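Long-range contacts in phytase (Debaryomyces castellii, PDB 2GFI), which removes phosphate from phytate (inositol hexakisphosphate) as a 3-phytase of the histidine acid phosphatase family: residues 230-235 with 247-252; 235-240 with 274-279. One frame throughout, in Å; residues are numbered along the deposited sequence.

Helix 229-241 is common to both contacts. Interaction 1 sets residues 230-235 of that helix against the start of helix 249-266, and interaction 2 sets residues 235-240 against the turn leading into helix 277-295, the next helix along the chain. The segments alternate in sequence, with 247-252 falling between 235-240 and 274-279, and Leu235 is a shared segment end, though it packs only in interaction 1. The contact centres are about 8 Å apart, and Val252 of the first packs on Phe275 of the second. Together they join three consecutive helices, on the same side of the chain's centre, about 26 and 27 Å from it and away from the predicted catalytic residues His70 and Asp333.

Interaction 1 of 2, residues 230-235 with 247-252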
# COMPACT_ATOMS: atom_id res chain seq x y z
N TYR A 230 -23.53 4.21 -23.79
CA TYR A 230 -23.14 4.50 -22.42
C TYR A 230 -23.18 6.01 -22.18
O TYR A 230 -23.41 6.46 -21.08
CB TYR A 230 -21.76 3.90 -22.11
CG TYR A 230 -20.60 4.65 -22.72
CD1 TYR A 230 -19.95 5.65 -22.00
CD2 TYR A 230 -20.15 4.36 -24.00
CE1 TYR A 230 -18.87 6.34 -22.55
CE2 TYR A 230 -19.06 5.04 -24.56
CZ TYR A 230 -18.44 6.04 -23.82
OH TYR A 230 -17.40 6.77 -24.35
N LEU A 231 -22.95 6.80 -23.23
CA LEU A 231 -23.00 8.27 -23.15
C LEU A 231 -24.43 8.73 -22.89
O LEU A 231 -24.67 9.55 -22.01
CB LEU A 231 -22.42 8.93 -24.39
CG LEU A 231 -20.92 8.69 -24.61
CD1 LEU A 231 -20.56 9.14 -26.02
CD2 LEU A 231 -20.04 9.40 -23.56
N THR A 232 -25.37 8.13 -23.61
CA THR A 232 -26.77 8.43 -23.43
C THR A 232 -27.22 8.07 -22.03
O THR A 232 -27.94 8.84 -21.39
CB THR A 232 -27.55 7.67 -24.44
OG1 THR A 232 -27.07 8.04 -25.74
CG2 THR A 232 -29.02 8.12 -24.42
N LYS A 233 -26.77 6.91 -21.55
CA LYS A 233 -27.17 6.48 -20.22
C LYS A 233 -26.58 7.42 -19.19
O LYS A 233 -27.27 7.78 -18.25
CB LYS A 233 -26.75 5.04 -19.94
CG LYS A 233 -27.43 4.01 -20.85
CD LYS A 233 -26.81 2.62 -20.65
CE LYS A 233 -27.77 1.52 -21.04
NZ LYS A 233 -27.77 1.36 -22.53
N ALA A 234 -25.33 7.82 -19.39
CA ALA A 234 -24.69 8.70 -18.41
C ALA A 234 -25.48 10.02 -18.39
O ALA A 234 -25.94 10.43 -17.34
CB ALA A 234 -23.23 8.92 -18.75
N LEU A 235 -25.70 10.60 -19.58
CA LEU A 235 -26.50 11.81 -19.75
C LEU A 235 -27.87 11.71 -19.10
O LEU A 235 -28.27 12.59 -18.35
CB LEU A 235 -26.63 12.14 -21.24
CG LEU A 235 -27.27 13.49 -21.59
CD1 LEU A 235 -26.53 14.67 -20.91
CD2 LEU A 235 -27.30 13.66 -23.07
N ILE A 247 -27.18 19.40 -21.99
CA ILE A 247 -25.90 19.05 -22.56
C ILE A 247 -26.10 17.82 -23.42
O ILE A 247 -27.10 17.11 -23.29
CB ILE A 247 -24.80 18.83 -21.48
CG1 ILE A 247 -25.12 17.64 -20.58
CG2 ILE A 247 -24.54 20.12 -20.64
CD1 ILE A 247 -23.98 17.28 -19.56
N THR A 248 -25.14 17.60 -24.31
CA THR A 248 -25.17 16.47 -25.23
C THR A 248 -24.28 15.31 -24.79
O THR A 248 -23.48 15.43 -23.83
CB THR A 248 -24.72 16.92 -26.65
OG1 THR A 248 -23.42 17.50 -26.57
CG2 THR A 248 -25.59 18.11 -27.17
N GLU A 249 -24.43 14.21 -25.51
CA GLU A 249 -23.60 13.02 -25.42
C GLU A 249 -22.15 13.38 -25.73
O GLU A 249 -21.27 12.90 -25.04
CB GLU A 249 -24.07 11.98 -26.41
CG GLU A 249 -25.12 11.05 -25.85
CD GLU A 249 -26.54 11.46 -26.17
OE1 GLU A 249 -26.78 12.65 -26.47
OE2 GLU A 249 -27.43 10.58 -26.12
N ASP A 250 -21.96 14.24 -26.73
CA ASP A 250 -20.69 14.87 -27.07
C ASP A 250 -20.05 15.59 -25.90
O ASP A 250 -18.86 15.48 -25.70
CB ASP A 250 -20.87 15.91 -28.21
CG ASP A 250 -19.52 16.56 -28.67
OD1 ASP A 250 -18.59 15.76 -29.03
OD2 ASP A 250 -19.29 17.84 -28.72
N ASP A 251 -20.84 16.38 -25.18
CA ASP A 251 -20.40 17.04 -23.95
C ASP A 251 -19.92 16.05 -22.90
O ASP A 251 -18.82 16.20 -22.37
CB ASP A 251 -21.55 17.89 -23.38
CG ASP A 251 -21.94 19.03 -24.32
OD1 ASP A 251 -21.10 19.41 -25.19
OD2 ASP A 251 -23.05 19.60 -24.28
N VAL A 252 -20.75 15.05 -22.62
CA VAL A 252 -20.48 13.99 -21.69
C VAL A 252 -19.18 13.28 -22.10
O VAL A 252 -18.33 13.05 -21.27
CB VAL A 252 -21.66 13.00 -21.60
CG1 VAL A 252 -21.32 11.83 -20.66
CG2 VAL A 252 -22.94 13.71 -21.13
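Leu231 and Glu249 mark the closest backbone approach, their CA atoms 5.3 Å apart, where helix 229-241 passes the first turn of helix 249-266. Thr232 OG1 donates a hydrogen bond of 2.6 Å to Glu249 OE2, on the anti lone pair directed away from OE1. A bend at chi2 (96°) swings the Glu249 carboxylate back over helix 229-241; Glu249 CG lies 3.7 Å from Leu231 CB, and Glu249 OE1 rests beside the CD2 methyl of Leu235. The rest of the contact is apolar. Leu235, with CG anti to the backbone N (chi1 -171°), sets CD1 tightly against Ile247 CG1 at 3.3 Å and more easily against Val252 CG2 at 3.7 Å. The other Val252 methyl, CG1, meets both Ala234 CB and Leu231 CD2. Beyond the interface, Asp251 OD2 forms a salt bridge with Lys89 of helix 77-91, so the new helix is also tied on that flank. Thr248 and Asp251 close the helix start reciprocally: Asp251 N donates to Thr248 OG1 (3.1 Å), while Thr248 N donates to Asp251 OD2 (2.9 Å), which it meets from above the carboxylate plane. This is a capping box, here starting the second of two consecutive, loop-joined helices.

Interaction 2 of 2, residues 235-240 with 274-279; sequences LNRFKA and IFTNEE
Arg237 and Glu279 meet end-on in a two-pronged salt bridge, with guanidinium and carboxylate nearly coplanar (22° apart). Arg237 NH1 reaches Glu279 OE2 at 2.8 Å in an almost straight bond (174°), and Arg237 NH2 reaches Glu279 OE1 at 2.9 Å; both oxygens use their syn lone pairs. Arg237 NH2 also donates to Ile274 O at 2.8 Å, in the carbonyl plane. A bend at chi3 (63°) turns the head of the Arg237 chain, and its NE forms a salt bridge with Glu100, a further anchor for the group. Glu279 OE1 is shared: Thr276 N also donates to it (2.8 Å) from above the carboxylate plane, as one half of the Thr276-Glu279 capping box. Replacing Arg237 with a leucine would probably leave the buried Glu279 carboxylate and Glu100 without their cationic mate, and Ile274 O without this donor. Farther out, the Phe238 ring turns its edge to Ile274 O, and its CZ packs on Ile274 CD1 (3.6 Å) and Phe275 CE1 (4.0 Å). Phe275 stacks on Phe256 of helix 249-266, so the turn before helix 277-295 is wedged between that helix and helix 229-241, while Asn277 and Glu278 face a second subunit.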
# COMPACT_ATOMS: atom_id res chain seq x y z
N LEU A 235 -25.70 10.60 -19.58
CA LEU A 235 -26.50 11.81 -19.75
C LEU A 235 -27.87 11.71 -19.10
O LEU A 235 -28.27 12.59 -18.35
CB LEU A 235 -26.63 12.14 -21.24
CG LEU A 235 -27.27 13.49 -21.59
CD1 LEU A 235 -26.53 14.67 -20.91
CD2 LEU A 235 -27.30 13.66 -23.07
N ASN A 236 -28.60 10.64 -19.38
CA ASN A 236 -29.92 10.46 -18.77
C ASN A 236 -29.82 10.42 -17.29
O ASN A 236 -30.73 10.90 -16.62
CB ASN A 236 -30.63 9.20 -19.28
CG ASN A 236 -30.98 9.30 -20.72
OD1 ASN A 236 -31.07 10.39 -21.26
ND2 ASN A 236 -31.17 8.17 -21.37
N ARG A 237 -28.74 9.87 -16.75
CA ARG A 237 -28.56 9.88 -15.30
C ARG A 237 -28.39 11.30 -14.76
O ARG A 237 -28.93 11.66 -13.71
CB ARG A 237 -27.40 8.99 -14.87
CG ARG A 237 -27.29 8.76 -13.38
CD ARG A 237 -26.21 7.71 -13.02
NE ARG A 237 -24.86 8.13 -13.41
CZ ARG A 237 -24.12 7.63 -14.40
NH1 ARG A 237 -24.56 6.61 -15.16
NH2 ARG A 237 -22.90 8.15 -14.64
N PHE A 238 -27.64 12.10 -15.51
CA PHE A 238 -27.37 13.49 -15.13
C PHE A 238 -28.66 14.27 -15.20
O PHE A 238 -28.96 15.09 -14.32
CB PHE A 238 -26.30 14.07 -16.06
CG PHE A 238 -24.97 13.35 -15.96
CD1 PHE A 238 -24.67 12.55 -14.85
CD2 PHE A 238 -24.03 13.46 -16.98
CE1 PHE A 238 -23.45 11.89 -14.76
CE2 PHE A 238 -22.81 12.81 -16.89
CZ PHE A 238 -22.52 12.00 -15.78
N LYS A 239 -29.45 13.98 -16.23
CA LYS A 239 -30.75 14.67 -16.45
C LYS A 239 -31.73 14.30 -15.37
O LYS A 239 -32.44 15.16 -14.88
CB LYS A 239 -31.32 14.36 -17.83
CG LYS A 239 -30.56 15.04 -18.95
CD LYS A 239 -31.17 14.73 -20.32
CE LYS A 239 -30.49 15.58 -21.38
NZ LYS A 239 -30.91 15.18 -22.77
N ALA A 240 -31.71 13.03 -14.95
CA ALA A 240 -32.66 12.52 -13.95
C ALA A 240 -32.57 13.28 -12.63
O ALA A 240 -33.58 13.50 -11.94
CB ALA A 240 -32.42 11.00 -13.72
N ILE A 274 -18.19 11.44 -11.74
CA ILE A 274 -19.55 11.39 -12.31
C ILE A 274 -19.77 10.13 -13.14
O ILE A 274 -20.88 9.86 -13.59
CB ILE A 274 -19.82 12.66 -13.14
CG1 ILE A 274 -19.03 12.63 -14.44
CG2 ILE A 274 -19.53 13.92 -12.30
CD1 ILE A 274 -19.40 13.76 -15.43
N PHE A 275 -18.70 9.36 -13.34
CA PHE A 275 -18.82 8.16 -14.19
C PHE A 275 -18.68 6.86 -13.42
O PHE A 275 -17.96 6.81 -12.39
CB PHE A 275 -17.82 8.22 -15.36
CG PHE A 275 -18.09 9.32 -16.33
CD1 PHE A 275 -19.31 9.35 -17.02
CD2 PHE A 275 -17.16 10.32 -16.54
CE1 PHE A 275 -19.59 10.35 -17.92
CE2 PHE A 275 -17.44 11.34 -17.45
CZ PHE A 275 -18.64 11.35 -18.14
N THR A 276 -19.34 5.83 -13.92
CA THR A 276 -19.17 4.49 -13.40
C THR A 276 -17.98 3.86 -14.06
O THR A 276 -17.59 4.29 -15.14
CB THR A 276 -20.41 3.62 -13.68
OG1 THR A 276 -20.60 3.47 -15.09
CG2 THR A 276 -21.70 4.29 -13.12
N ASN A 277 -17.41 2.82 -13.44
CA ASN A 277 -16.31 2.06 -14.05
C ASN A 277 -16.68 1.59 -15.44
O ASN A 277 -15.88 1.65 -16.38
CB ASN A 277 -15.95 0.85 -13.17
CG ASN A 277 -15.23 1.25 -11.92
OD1 ASN A 277 -15.50 2.31 -11.35
ND2 ASN A 277 -14.29 0.41 -11.49
N GLU A 278 -17.92 1.14 -15.58
CA GLU A 278 -18.38 0.61 -16.85
C GLU A 278 -18.36 1.69 -17.96
O GLU A 278 -18.07 1.39 -19.09
CB GLU A 278 -19.73 -0.05 -16.62
CG GLU A 278 -20.58 -0.20 -17.86
CD GLU A 278 -21.80 -1.07 -17.62
OE1 GLU A 278 -22.40 -1.00 -16.51
OE2 GLU A 278 -22.15 -1.82 -18.56
N GLU A 279 -18.59 2.95 -17.61
CA GLU A 279 -18.53 4.03 -18.57
C GLU A 279 -17.10 4.36 -18.92
O GLU A 279 -16.79 4.54 -20.09
CB GLU A 279 -19.29 5.26 -18.06
CG GLU A 279 -20.78 5.02 -18.07
CD GLU A 279 -21.58 5.79 -17.03
OE1 GLU A 279 -21.01 6.50 -16.13
OE2 GLU A 279 -22.83 5.65 -17.10